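Local coordinates for replicase polyprotein 1a (Avian infectious bronchitis virus, PDB 3LD1), which is cleaved into the viral non-structural proteins, this fragment being part of nsp2, whose role is not settled, at residues Lys28-Ala33 / Ala204-Ala209; Arg335-Pro340 / His348-Cys353; Ile5-Asp10 / Arg42-Gly47; Pro12-Asp17 / Ala137-Val142; Ala264-Val269 / Lys280-Val285. The protein carries 3 engineered substitutions. All blocks are in the same frame, centred on the assembly; numbering follows the deposited sequence.

Contact 1: residues Lys28-Ala33 / Ala204-Ala209; sequences KDYADA and AFAKCA
Apolar packing carries most of this meeting of two helix ends, with Y30 from the first turn of helix 30-46 leaning on F205, A206 and A209. The Y30 ring takes F205 CB over one face, a CH-pi contact with CB 4.2 Å from the centroid of the six ring carbons of Y30. With its CG turned away from the backbone N (chi1 -169°), the tyrosine also brings CD1 to 3.4 Å from A206 N, against the backbone of helix 194-207. Alanines suit the rest of the seam because their single methyls let the backbones come near: the CA atoms of A31 and A206 are 4.2 Å apart. A209 CB fits beside the start of the other helix, 3.8 Å from A31 CB and 4.0 Å from Y30 CB.

Polar groups work within the first segment and hold its shape. D29 is the N-cap of helix 30-46, and its OD1 accepts from D32 N at 2.9 Å, the donor lying nearly in line with the C-O bond. Aspartate is apt here, since its short carboxylate can reach an amide that the first helical turn leaves without a partner. D32, in that turn, reaches back with OD2 to K28 N, 2.8 Å away and just ahead of the helix. The other oxygen of D29 forms a salt bridge with K210, just past A209.

Farther out, Y30 OH bonds to Q135 O. Helix 140-162 then completes the packing, its L150 touching both Y30 and F205, while M147 and V154 also pack on F205, so three helices meet here.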
# COMPACT_ATOMS: atom_id res chain seq x y z
N LYS A 28 7.91 13.41 -7.50
CA LYS A 28 6.65 13.78 -6.90
C LYS A 28 6.54 13.10 -5.51
O LYS A 28 6.21 13.79 -4.50
CB LYS A 28 5.49 13.43 -7.90
CG LYS A 28 3.95 13.25 -7.39
CD LYS A 28 3.43 14.37 -6.33
CE LYS A 28 2.07 15.00 -6.72
NZ LYS A 28 1.04 13.98 -7.16
N ASP A 29 6.84 11.78 -5.45
CA ASP A 29 6.80 10.95 -4.21
C ASP A 29 7.59 9.69 -4.53
O ASP A 29 8.28 9.67 -5.56
CB ASP A 29 5.36 10.54 -3.84
CG ASP A 29 4.61 10.05 -5.05
OD1 ASP A 29 5.19 9.16 -5.77
OD2 ASP A 29 3.51 10.61 -5.34
N TYR A 30 7.43 8.64 -3.72
CA TYR A 30 8.18 7.41 -3.90
C TYR A 30 7.75 6.67 -5.16
O TYR A 30 8.57 6.04 -5.84
CB TYR A 30 8.06 6.49 -2.69
CG TYR A 30 9.03 5.34 -2.75
CD1 TYR A 30 8.69 4.15 -3.37
CD2 TYR A 30 10.33 5.48 -2.27
CE1 TYR A 30 9.61 3.08 -3.46
CE2 TYR A 30 11.27 4.41 -2.38
CZ TYR A 30 10.90 3.24 -2.98
OH TYR A 30 11.80 2.22 -3.07
N ALA A 31 6.47 6.76 -5.48
CA ALA A 31 6.01 6.19 -6.73
C ALA A 31 6.74 6.80 -7.92
O ALA A 31 7.26 6.05 -8.77
CB ALA A 31 4.52 6.26 -6.86
N ASP A 32 6.82 8.12 -7.97
CA ASP A 32 7.47 8.80 -9.11
C ASP A 32 8.97 8.42 -9.10
O ASP A 32 9.55 7.92 -10.07
CB ASP A 32 7.25 10.34 -8.99
CG ASP A 32 7.63 11.17 -10.30
OD1 ASP A 32 7.54 10.71 -11.49
OD2 ASP A 32 8.01 12.37 -10.12
N ALA A 33 9.59 8.55 -7.95
CA ALA A 33 11.00 8.27 -7.86
C ALA A 33 11.22 6.89 -8.38
O ALA A 33 12.12 6.66 -9.21
CB ALA A 33 11.47 8.40 -6.44
N ALA A 204 6.59 -2.44 -3.38
CA ALA A 204 5.49 -2.30 -2.48
C ALA A 204 5.39 -0.89 -1.93
O ALA A 204 4.26 -0.38 -1.74
CB ALA A 204 5.59 -3.32 -1.35
N PHE A 205 6.53 -0.23 -1.67
CA PHE A 205 6.42 1.17 -1.14
C PHE A 205 5.92 2.15 -2.25
O PHE A 205 5.29 3.14 -1.95
CB PHE A 205 7.72 1.70 -0.49
CG PHE A 205 8.00 1.19 0.95
CD1 PHE A 205 7.04 1.29 1.95
CD2 PHE A 205 9.23 0.67 1.27
CE1 PHE A 205 7.25 0.82 3.19
CE2 PHE A 205 9.50 0.22 2.54
CZ PHE A 205 8.49 0.29 3.52
N ALA A 206 6.20 1.83 -3.51
CA ALA A 206 5.67 2.52 -4.65
C ALA A 206 4.17 2.29 -4.65
O ALA A 206 3.39 3.21 -4.86
CB ALA A 206 6.30 1.98 -5.99
N LYS A 207 3.75 1.05 -4.37
CA LYS A 207 2.35 0.75 -4.62
C LYS A 207 1.52 1.56 -3.69
O LYS A 207 0.38 1.89 -4.00
CB LYS A 207 1.97 -0.72 -4.59
CG LYS A 207 0.53 -0.98 -5.09
CD LYS A 207 0.17 -2.47 -5.29
CE LYS A 207 -1.33 -2.70 -5.61
NZ LYS A 207 -1.68 -4.17 -5.41
N CYS A 208 2.11 1.95 -2.58
CA CYS A 208 1.30 2.64 -1.69
C CYS A 208 1.82 3.99 -1.30
O CYS A 208 1.33 4.61 -0.36
CB CYS A 208 0.97 1.75 -0.53
SG CYS A 208 2.28 1.35 0.50
N ALA A 209 2.78 4.48 -2.09
CA ALA A 209 3.24 5.84 -1.91
C ALA A 209 2.03 6.77 -1.85
O ALA A 209 1.97 7.65 -0.96
CB ALA A 209 4.12 6.25 -3.06

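Contact 2: residues Arg335-Pro340 / His348-Cys353; sequences RFYAAP and HDVHCC
A338 and H351 form a hydrogen-bonded pair in a beta hairpin, in which strand 335-342 runs antiparallel to strand 345-355: A338 N donates to H351 O and H351 N to A338 O, both at 2.9 Å.

The side chains fill the space around this pair. C353 holds SG beside its own backbone N (chi1 -70°), which lays the sulfur 3.5 Å from A338 CB; a small methyl there accepts the sulfur closely. At the non-hydrogen-bonded pair Y337-C352 the side chains diverge, and Y337 CB rests 3.8 Å from V350 CG1, a branch that stands opposite its own backbone N (chi1 -176°). V350 and Y337 both extend toward F330 of strand 325-332, a buried setting that suits a branched aliphatic and a ring.

Where the second segment leaves the extended shape, D349 is the centre of an inverse gamma turn. H351 steadies it, for its ND1 donates to D349 O at 2.7 Å with the oxygen in the imidazole plane. The side chains of P340 and D349 cross at about a right angle, P340 CG lying 4.0 Å from D349 CB, and D349 OD2 accepts a hydrogen bond from R262 N.

At the other end R335, bent at chi2 and chi3, folds its guanidinium back so that Y337 OH sits over the centre of one face. Its NH2 donates at 2.9 Å to water 1, which in turn donates to C353 O at 3.1 Å.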
# COMPACT_ATOMS: atom_id res chain seq x y z
N ARG A 335 -41.76 -13.73 -4.14
CA ARG A 335 -40.92 -13.97 -2.96
C ARG A 335 -40.39 -12.69 -2.29
O ARG A 335 -40.20 -11.66 -2.93
CB ARG A 335 -39.68 -14.75 -3.38
CG ARG A 335 -39.97 -15.90 -4.29
CD ARG A 335 -40.20 -17.09 -3.47
NE ARG A 335 -39.03 -17.23 -2.64
CZ ARG A 335 -37.87 -17.77 -3.02
NH1 ARG A 335 -37.72 -18.28 -4.24
NH2 ARG A 335 -36.87 -17.81 -2.15
N PHE A 336 -40.07 -12.82 -1.00
CA PHE A 336 -39.52 -11.71 -0.25
C PHE A 336 -38.12 -11.93 0.20
O PHE A 336 -37.66 -13.04 0.44
CB PHE A 336 -40.35 -11.44 0.96
CG PHE A 336 -41.63 -10.74 0.67
CD1 PHE A 336 -42.82 -11.47 0.52
CD2 PHE A 336 -41.66 -9.36 0.53
CE1 PHE A 336 -44.06 -10.82 0.25
CE2 PHE A 336 -42.89 -8.67 0.23
CZ PHE A 336 -44.11 -9.40 0.10
N TYR A 337 -37.44 -10.80 0.37
CA TYR A 337 -36.10 -10.84 0.89
C TYR A 337 -35.74 -9.73 1.89
O TYR A 337 -36.38 -8.68 1.96
CB TYR A 337 -35.14 -10.86 -0.25
CG TYR A 337 -35.43 -11.94 -1.21
CD1 TYR A 337 -36.30 -11.70 -2.29
CD2 TYR A 337 -34.80 -13.19 -1.11
CE1 TYR A 337 -36.53 -12.68 -3.24
CE2 TYR A 337 -35.03 -14.16 -2.05
CZ TYR A 337 -35.90 -13.89 -3.12
OH TYR A 337 -36.16 -14.83 -4.08
N ALA A 338 -34.70 -10.00 2.67
CA ALA A 338 -34.22 -8.99 3.61
C ALA A 338 -32.74 -8.73 3.40
O ALA A 338 -31.96 -9.64 2.95
CB ALA A 338 -34.47 -9.43 5.03
N ALA A 339 -32.33 -7.51 3.77
CA ALA A 339 -30.93 -7.12 3.67
C ALA A 339 -30.52 -6.12 4.75
O ALA A 339 -31.40 -5.42 5.36
CB ALA A 339 -30.61 -6.58 2.31
N PRO A 340 -29.19 -6.08 5.05
CA PRO A 340 -28.75 -5.05 6.03
C PRO A 340 -28.96 -3.67 5.47
O PRO A 340 -28.84 -3.50 4.29
CB PRO A 340 -27.29 -5.40 6.33
CG PRO A 340 -27.09 -6.82 5.77
CD PRO A 340 -28.09 -6.94 4.60
N HIS A 348 -25.30 -6.07 0.32
CA HIS A 348 -25.77 -7.23 -0.44
C HIS A 348 -25.84 -8.58 0.36
O HIS A 348 -25.81 -9.65 -0.26
CB HIS A 348 -24.97 -7.40 -1.72
CG HIS A 348 -24.92 -6.17 -2.57
ND1 HIS A 348 -23.82 -5.87 -3.35
CD2 HIS A 348 -25.82 -5.20 -2.79
CE1 HIS A 348 -24.05 -4.75 -4.01
NE2 HIS A 348 -25.24 -4.31 -3.67
N ASP A 349 -25.95 -8.56 1.69
CA ASP A 349 -26.08 -9.84 2.37
C ASP A 349 -27.49 -10.40 2.40
O ASP A 349 -28.09 -10.55 3.47
CB ASP A 349 -25.45 -9.79 3.73
CG ASP A 349 -24.04 -9.31 3.65
OD1 ASP A 349 -23.88 -8.11 3.39
OD2 ASP A 349 -23.09 -10.11 3.79
N VAL A 350 -27.99 -10.76 1.22
CA VAL A 350 -29.38 -11.02 1.07
C VAL A 350 -29.81 -12.32 1.75
O VAL A 350 -29.24 -13.35 1.49
CB VAL A 350 -29.80 -11.00 -0.42
CG1 VAL A 350 -31.33 -11.19 -0.52
CG2 VAL A 350 -29.44 -9.69 -1.07
N HIS A 351 -30.82 -12.24 2.63
CA HIS A 351 -31.45 -13.44 3.20
C HIS A 351 -32.92 -13.65 2.73
O HIS A 351 -33.64 -12.69 2.47
CB HIS A 351 -31.35 -13.40 4.72
CG HIS A 351 -29.95 -13.52 5.26
ND1 HIS A 351 -28.96 -12.60 4.97
CD2 HIS A 351 -29.37 -14.44 6.09
CE1 HIS A 351 -27.83 -12.96 5.58
NE2 HIS A 351 -28.04 -14.09 6.24
N CYS A 352 -33.37 -14.90 2.64
CA CYS A 352 -34.75 -15.17 2.28
C CYS A 352 -35.67 -14.86 3.41
O CYS A 352 -35.31 -15.03 4.60
CB CYS A 352 -34.94 -16.63 1.97
SG CYS A 352 -33.86 -17.23 0.69
N CYS A 353 -36.89 -14.46 3.01
CA CYS A 353 -38.04 -14.28 3.91
C CYS A 353 -39.34 -15.09 3.54
O CYS A 353 -39.57 -15.45 2.37
CB CYS A 353 -38.40 -12.77 3.97
SG CYS A 353 -37.16 -11.71 4.87
O HOH W 1 -37.55 -16.18 0.19
O HOH W 2 -40.94 -14.64 0.35

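Contact 3: residues Ile5-Asp10 / Arg42-Gly47; sequences ILVSKD and RNLQTG
Q45 NE2 donates to K9 O across this contact, a bond that is straight, at 166°, but weak, with 3.5 Å between the two atoms. The glutamine reaches it by bending: Q45 starts out pointing away from residues 5-10, and a turn at chi2 (-47°) swings its amide back over the lysine. OE1 of the same amide lies 3.7 Å from K9 CB, so the group straddles the beginning of the K9 chain. A long, flexible amide suits this exposed last turn of helix 30-46.

Deeper in, V7 CG2 meets L44 CD1 at 3.4 Å, the two side chains crossing at about a right angle. V7 also touches L61 of the neighbouring strand 57-64, so L44 packs the end of helix 30-46 against the mixed sheet. Beyond them, G47 ends the helix with a positive phi of 78°, a backbone shape that a residue without a side chain adopts easily. T46 secures the last turn by donating from OG1 to N43 O at 2.8 Å.

The far end of K9 is modelled too tightly to be trusted, but K9 CG lies near L44 O, so the lysine charge may offset the partial negative charge of the helix end, with acidic D65 also nearby.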
# COMPACT_ATOMS: atom_id res chain seq x y z
N ILE A 5 28.03 9.42 -23.90
CA ILE A 5 28.81 8.75 -22.86
C ILE A 5 28.49 7.24 -22.87
O ILE A 5 27.36 6.83 -22.64
CB ILE A 5 28.64 9.44 -21.46
CG1 ILE A 5 29.18 10.88 -21.53
CG2 ILE A 5 29.34 8.62 -20.32
CD1 ILE A 5 28.14 11.87 -21.93
N LEU A 6 29.51 6.43 -23.14
CA LEU A 6 29.31 4.99 -23.12
C LEU A 6 29.42 4.38 -21.70
O LEU A 6 30.49 4.37 -21.11
CB LEU A 6 30.26 4.29 -24.10
CG LEU A 6 30.30 4.87 -25.54
CD1 LEU A 6 31.46 4.14 -26.26
CD2 LEU A 6 28.91 4.80 -26.34
N VAL A 7 28.32 3.87 -21.14
CA VAL A 7 28.43 3.38 -19.79
C VAL A 7 28.18 1.91 -19.69
O VAL A 7 27.10 1.41 -20.04
CB VAL A 7 27.75 4.26 -18.68
CG1 VAL A 7 26.92 5.40 -19.25
CG2 VAL A 7 27.02 3.43 -17.75
N SER A 8 29.25 1.25 -19.27
CA SER A 8 29.29 -0.15 -19.05
C SER A 8 28.06 -0.68 -18.29
O SER A 8 27.78 -0.29 -17.15
CB SER A 8 30.53 -0.43 -18.30
OG SER A 8 30.92 -1.69 -18.65
N LYS A 9 27.34 -1.55 -18.96
CA LYS A 9 26.12 -2.17 -18.45
C LYS A 9 26.31 -2.83 -17.09
O LYS A 9 25.35 -2.85 -16.29
CB LYS A 9 25.54 -3.19 -19.47
CG LYS A 9 24.80 -2.56 -20.67
CD LYS A 9 24.70 -3.48 -21.90
CE LYS A 9 23.28 -3.47 -22.45
NZ LYS A 9 23.46 -3.69 -23.84
N ASP A 10 27.52 -3.33 -16.83
CA ASP A 10 27.87 -4.01 -15.56
C ASP A 10 28.30 -3.07 -14.43
O ASP A 10 28.71 -3.58 -13.37
CB ASP A 10 29.01 -5.03 -15.77
CG ASP A 10 30.27 -4.38 -16.37
OD1 ASP A 10 31.35 -5.03 -16.44
OD2 ASP A 10 30.16 -3.20 -16.77
N ARG A 42 16.40 0.67 -16.98
CA ARG A 42 16.04 -0.07 -18.20
C ARG A 42 16.75 0.49 -19.42
O ARG A 42 17.27 -0.28 -20.24
CB ARG A 42 14.56 -0.01 -18.52
CG ARG A 42 13.65 -0.74 -17.62
CD ARG A 42 12.21 -0.63 -18.16
NE ARG A 42 11.27 -1.43 -17.35
CZ ARG A 42 10.04 -1.04 -16.93
NH1 ARG A 42 9.61 0.19 -17.14
NH2 ARG A 42 9.27 -1.89 -16.25
N ASN A 43 16.76 1.82 -19.52
CA ASN A 43 17.38 2.52 -20.66
C ASN A 43 18.81 2.07 -20.81
O ASN A 43 19.26 1.79 -21.91
CB ASN A 43 17.37 4.04 -20.46
CG ASN A 43 16.14 4.71 -21.03
OD1 ASN A 43 15.61 4.24 -22.03
ND2 ASN A 43 15.70 5.84 -20.43
N LEU A 44 19.51 2.03 -19.67
CA LEU A 44 20.91 1.67 -19.67
C LEU A 44 21.11 0.31 -20.25
O LEU A 44 22.04 0.13 -21.00
CB LEU A 44 21.45 1.74 -18.26
CG LEU A 44 22.93 1.46 -17.98
CD1 LEU A 44 23.92 2.44 -18.68
CD2 LEU A 44 23.19 1.44 -16.45
N GLN A 45 20.22 -0.64 -19.96
CA GLN A 45 20.44 -2.03 -20.37
C GLN A 45 20.11 -2.28 -21.83
O GLN A 45 20.60 -3.28 -22.41
CB GLN A 45 19.56 -2.99 -19.53
CG GLN A 45 19.92 -2.99 -18.07
CD GLN A 45 21.44 -3.10 -17.89
OE1 GLN A 45 22.09 -4.00 -18.46
NE2 GLN A 45 22.02 -2.19 -17.07
N THR A 46 19.24 -1.43 -22.39
CA THR A 46 18.87 -1.50 -23.84
C THR A 46 20.07 -1.22 -24.70
O THR A 46 20.16 -1.77 -25.76
CB THR A 46 17.68 -0.53 -24.29
OG1 THR A 46 18.12 0.84 -24.28
CG2 THR A 46 16.39 -0.71 -23.40
N GLY A 47 21.03 -0.40 -24.27
CA GLY A 47 22.31 -0.29 -25.02
C GLY A 47 22.11 0.58 -26.25
O GLY A 47 22.97 0.67 -27.14

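Contact 4: residues Pro12-Asp17 / Ala137-Val142; sequences PEQLCD and AAKIQV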
# COMPACT_ATOMS: atom_id res chain seq x y z
N PRO A 12 29.05 -1.25 -11.06
CA PRO A 12 28.53 -1.65 -9.72
C PRO A 12 27.44 -0.75 -9.24
O PRO A 12 27.30 0.36 -9.75
CB PRO A 12 29.74 -1.65 -8.77
CG PRO A 12 30.94 -1.12 -9.56
CD PRO A 12 30.49 -0.91 -11.05
N GLU A 13 26.61 -1.25 -8.31
CA GLU A 13 25.42 -0.53 -7.83
C GLU A 13 25.83 0.87 -7.35
O GLU A 13 25.07 1.84 -7.47
CB GLU A 13 24.80 -1.20 -6.60
CG GLU A 13 24.06 -2.51 -6.71
CD GLU A 13 24.99 -3.68 -7.03
OE1 GLU A 13 26.25 -3.58 -7.04
OE2 GLU A 13 24.43 -4.74 -7.29
N GLN A 14 26.96 0.97 -6.69
CA GLN A 14 27.24 2.27 -6.08
C GLN A 14 27.54 3.31 -7.11
O GLN A 14 27.44 4.49 -6.84
CB GLN A 14 28.43 2.21 -5.15
CG GLN A 14 29.64 1.70 -5.87
CD GLN A 14 30.52 0.93 -4.94
OE1 GLN A 14 31.07 -0.18 -5.30
NE2 GLN A 14 30.67 1.48 -3.71
N LEU A 15 27.91 2.86 -8.29
CA LEU A 15 28.53 3.73 -9.27
C LEU A 15 27.33 4.11 -10.06
O LEU A 15 27.07 5.32 -10.35
CB LEU A 15 29.53 2.97 -10.14
CG LEU A 15 30.06 3.82 -11.30
CD1 LEU A 15 30.89 5.02 -10.76
CD2 LEU A 15 30.91 3.03 -12.31
N CYS A 16 26.54 3.08 -10.32
CA CYS A 16 25.29 3.32 -10.93
C CYS A 16 24.47 4.39 -10.17
O CYS A 16 23.88 5.29 -10.76
CB CYS A 16 24.48 2.03 -11.03
SG CYS A 16 23.17 2.57 -12.17
N ASP A 17 24.47 4.28 -8.86
CA ASP A 17 23.81 5.26 -8.02
C ASP A 17 24.42 6.66 -8.16
O ASP A 17 23.68 7.69 -8.27
CB ASP A 17 23.92 4.86 -6.51
CG ASP A 17 22.89 3.81 -6.08
OD1 ASP A 17 23.12 3.19 -5.03
OD2 ASP A 17 21.85 3.64 -6.76
N ALA A 137 17.90 3.83 -4.27
CA ALA A 137 19.26 3.52 -4.63
C ALA A 137 19.37 2.05 -5.00
O ALA A 137 18.70 1.28 -4.41
CB ALA A 137 20.16 3.86 -3.49
N ALA A 138 20.16 1.68 -6.02
CA ALA A 138 20.63 0.29 -6.20
C ALA A 138 21.43 -0.30 -5.00
O ALA A 138 21.36 -1.52 -4.76
CB ALA A 138 21.47 0.14 -7.51
N LYS A 139 22.25 0.47 -4.32
CA LYS A 139 23.06 -0.20 -3.32
C LYS A 139 22.20 -0.59 -2.14
O LYS A 139 21.57 0.24 -1.41
CB LYS A 139 24.33 0.54 -2.85
CG LYS A 139 25.52 -0.47 -2.56
CD LYS A 139 26.54 0.03 -1.59
CE LYS A 139 27.73 -0.94 -1.38
NZ LYS A 139 27.89 -1.74 -2.68
N ILE A 140 22.18 -1.88 -1.96
CA ILE A 140 21.20 -2.44 -1.08
C ILE A 140 21.29 -1.79 0.30
O ILE A 140 20.29 -1.32 0.90
CB ILE A 140 21.42 -3.91 -1.02
CG1 ILE A 140 20.95 -4.54 -2.34
CG2 ILE A 140 20.74 -4.50 0.17
CD1 ILE A 140 21.52 -5.93 -2.59
N GLN A 141 22.50 -1.75 0.80
CA GLN A 141 22.77 -1.28 2.11
C GLN A 141 22.30 0.14 2.31
O GLN A 141 21.97 0.52 3.43
CB GLN A 141 24.30 -1.44 2.30
CG GLN A 141 24.99 -0.84 3.54
CD GLN A 141 26.53 -0.63 3.29
OE1 GLN A 141 27.33 -0.74 4.21
NE2 GLN A 141 26.93 -0.35 2.04
N VAL A 142 22.18 0.92 1.24
CA VAL A 142 21.66 2.27 1.42
C VAL A 142 20.15 2.30 1.34
O VAL A 142 19.47 2.88 2.23
CB VAL A 142 22.27 3.31 0.38
CG1 VAL A 142 21.42 4.64 0.29
CG2 VAL A 142 23.74 3.58 0.69
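The first torsion of D17 (chi1 -81°) sets CG beside the backbone N, and from there the carboxylate extends off helix 13-20 to the chain at A138 and K139. E13, one turn earlier and with a similar chi1 (-72°), starts the same way, but a bend at chi2 (70°) turns its carboxylate aside, leaving CB and CG to do the touching.

D17 grips two successive amides, one with each oxygen. OD1 accepts from K139 N at 2.9 Å, while OD2 accepts from A138 N at 2.7 Å through its syn lone pair. A short aspartate is well matched to this two-pronged hold. Alanines line it compactly: A137 CB lies 3.4 Å from D17 OD1, and A138 CB packs 3.7 Å from E13 CB. E13 CG also rests 3.5 Å from A138 O.

K139 is the N-cap residue of helix 140-162, so the hold is taken on the chain just before that helix begins. Neighbouring elements reinforce it. R37 of helix 30-46 forms a salt bridge with D17 OD2, Y98 OH gives OD1 a weak hydrogen bond, and A137 O is bonded to K202 of helix 194-207.

With two amides and an arginine around it, the buried D17 carboxylate probably stays ionised; its negative charge near a helix start should also suit the partial positive charge found there.

Contact 5: residues Ala264-Val269 / Lys280-Val285; sequences AAVKIV and KGFEVV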
# COMPACT_ATOMS: atom_id res chain seq x y z
N ALA A 264 -18.81 -4.66 3.58
CA ALA A 264 -18.93 -3.38 4.28
C ALA A 264 -18.87 -3.55 5.79
O ALA A 264 -19.22 -4.63 6.32
CB ALA A 264 -20.25 -2.67 3.92
N ALA A 265 -18.45 -2.48 6.47
CA ALA A 265 -18.46 -2.44 7.90
C ALA A 265 -19.45 -1.43 8.36
O ALA A 265 -19.46 -0.29 7.83
CB ALA A 265 -17.14 -2.05 8.43
N VAL A 266 -20.25 -1.80 9.36
CA VAL A 266 -21.16 -0.86 9.95
C VAL A 266 -20.95 -0.90 11.41
O VAL A 266 -20.62 -1.96 11.94
CB VAL A 266 -22.60 -1.32 9.74
CG1 VAL A 266 -22.96 -1.37 8.24
CG2 VAL A 266 -22.89 -2.71 10.49
N LYS A 267 -21.19 0.22 12.08
CA LYS A 267 -21.47 0.15 13.50
C LYS A 267 -22.94 -0.16 13.80
O LYS A 267 -23.88 0.32 13.08
CB LYS A 267 -21.17 1.44 14.22
CG LYS A 267 -21.01 2.67 13.43
CD LYS A 267 -20.50 3.73 14.43
CE LYS A 267 -21.21 3.58 15.80
NZ LYS A 267 -20.36 2.87 16.85
N ILE A 268 -23.09 -0.96 14.86
CA ILE A 268 -24.35 -1.35 15.39
C ILE A 268 -24.75 -0.26 16.37
O ILE A 268 -24.01 0.05 17.26
CB ILE A 268 -24.20 -2.65 16.19
CG1 ILE A 268 -23.57 -3.76 15.36
CG2 ILE A 268 -25.55 -3.12 16.71
CD1 ILE A 268 -22.49 -4.47 16.22
N VAL A 269 -25.93 0.27 16.25
CA VAL A 269 -26.35 1.21 17.26
C VAL A 269 -27.60 0.69 17.96
O VAL A 269 -28.58 0.24 17.28
CB VAL A 269 -26.57 2.65 16.70
CG1 VAL A 269 -25.90 2.86 15.32
CG2 VAL A 269 -27.96 2.94 16.54
N LYS A 280 -32.25 -2.33 17.02
CA LYS A 280 -30.91 -2.01 16.61
C LYS A 280 -30.80 -1.70 15.15
O LYS A 280 -31.56 -2.25 14.36
CB LYS A 280 -30.00 -3.22 16.85
CG LYS A 280 -29.77 -3.54 18.28
CD LYS A 280 -28.92 -4.83 18.47
CE LYS A 280 -28.48 -4.96 19.93
NZ LYS A 280 -27.13 -5.68 19.95
N GLY A 281 -29.79 -0.91 14.77
CA GLY A 281 -29.55 -0.68 13.37
C GLY A 281 -28.10 -0.57 12.96
O GLY A 281 -27.18 -0.75 13.76
N PHE A 282 -27.88 -0.29 11.69
CA PHE A 282 -26.53 -0.24 11.20
C PHE A 282 -26.21 1.11 10.58
O PHE A 282 -27.09 1.77 10.01
CB PHE A 282 -26.32 -1.34 10.19
CG PHE A 282 -26.85 -2.72 10.61
CD1 PHE A 282 -26.23 -3.46 11.64
CD2 PHE A 282 -27.97 -3.29 9.94
CE1 PHE A 282 -26.67 -4.74 11.95
CE2 PHE A 282 -28.43 -4.56 10.27
CZ PHE A 282 -27.76 -5.30 11.26
N GLU A 283 -24.94 1.53 10.77
CA GLU A 283 -24.33 2.75 10.13
C GLU A 283 -23.01 2.39 9.44
O GLU A 283 -22.00 2.14 10.16
CB GLU A 283 -23.99 3.82 11.16
CG GLU A 283 -25.03 4.90 11.39
CD GLU A 283 -24.73 5.73 12.67
OE1 GLU A 283 -25.68 6.10 13.41
OE2 GLU A 283 -23.54 5.96 12.98
N VAL A 284 -23.01 2.42 8.10
CA VAL A 284 -21.83 2.13 7.29
C VAL A 284 -20.67 2.98 7.78
O VAL A 284 -20.86 4.17 8.05
CB VAL A 284 -22.07 2.47 5.74
CG1 VAL A 284 -20.79 2.69 4.96
CG2 VAL A 284 -22.76 1.41 5.11
N VAL A 285 -19.46 2.39 7.86
CA VAL A 285 -18.25 3.20 8.07
C VAL A 285 -17.20 2.88 6.98
O VAL A 285 -17.05 1.70 6.58
CB VAL A 285 -17.70 3.05 9.53
CG1 VAL A 285 -18.58 3.80 10.58
CG2 VAL A 285 -17.53 1.62 9.92
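V266 and F282 make a close side-chain contact in this antiparallel hairpin, V266 CG2 lying 3.6 Å from F282 CD1. V266 lodges CG2 between its backbone N and carbonyl carbon (chi1 -63° for CG1), which aims that branch at the ring while CG1 turns toward V284, 4.2 Å from V284 CG2. Branched valines suit a strand, and here the two methyls serve two neighbours.

On the other face, A265 CB meets V285 CG2 at 4.0 Å. K267 and E283 lie side by side and point the same way; their aliphatic parts touch, K267 CG being 3.9 Å from E283 CB, although the charged ends are not in contact. E283 also reaches across V269, its OE1 near V269 CG1, while G281, the partner of V269, adds no side chain to that face.

The backbone ladder fixes these positions. K267 and E283 exchange two hydrogen bonds, N to O each way, both at 2.8 Å. V269 N to G281 O and G281 N to V269 O make another two, both at 3.0 Å. A further bond joins V285 N to A265 O at 2.7 Å.

Beyond the hairpin, strand 258-260 continues the sheet on the side of strand 265-269, bonding through A259 to V266. The F282 ring meets that of H325 with the planes about 15° apart, and S342 OG is hydrogen-bonded to V284 N at the outer edge.

Chemically the two faces differ: V266, I268, F282 and V284 offer a wholly apolar surface, whereas K267 and E283 bring opposite charges to the other, where their attraction is probably modest at the separation modelled.

How the contacts relate
The contacts fall into two groups along an elongated chain. Contacts 1, 3 and 4 belong to the mainly helical part: contacts 3 and 4 have centres about 15 Å apart and adjoin in sequence, while contacts 1 and 3 use opposite ends of helix 30-46, about 24 Å apart between centres. Their segments alternate along the chain, so the N-terminal residues are stitched repeatedly to later helices. Contacts 2 and 5 are local hairpins in the beta-rich part, 17 Å between centres, and they touch where P340 CB meets F282 CE2 at 4.2 Å. Contacts 2 and 3 are the farthest apart, about 62 Å between centres, on opposite sides of the chain's centre.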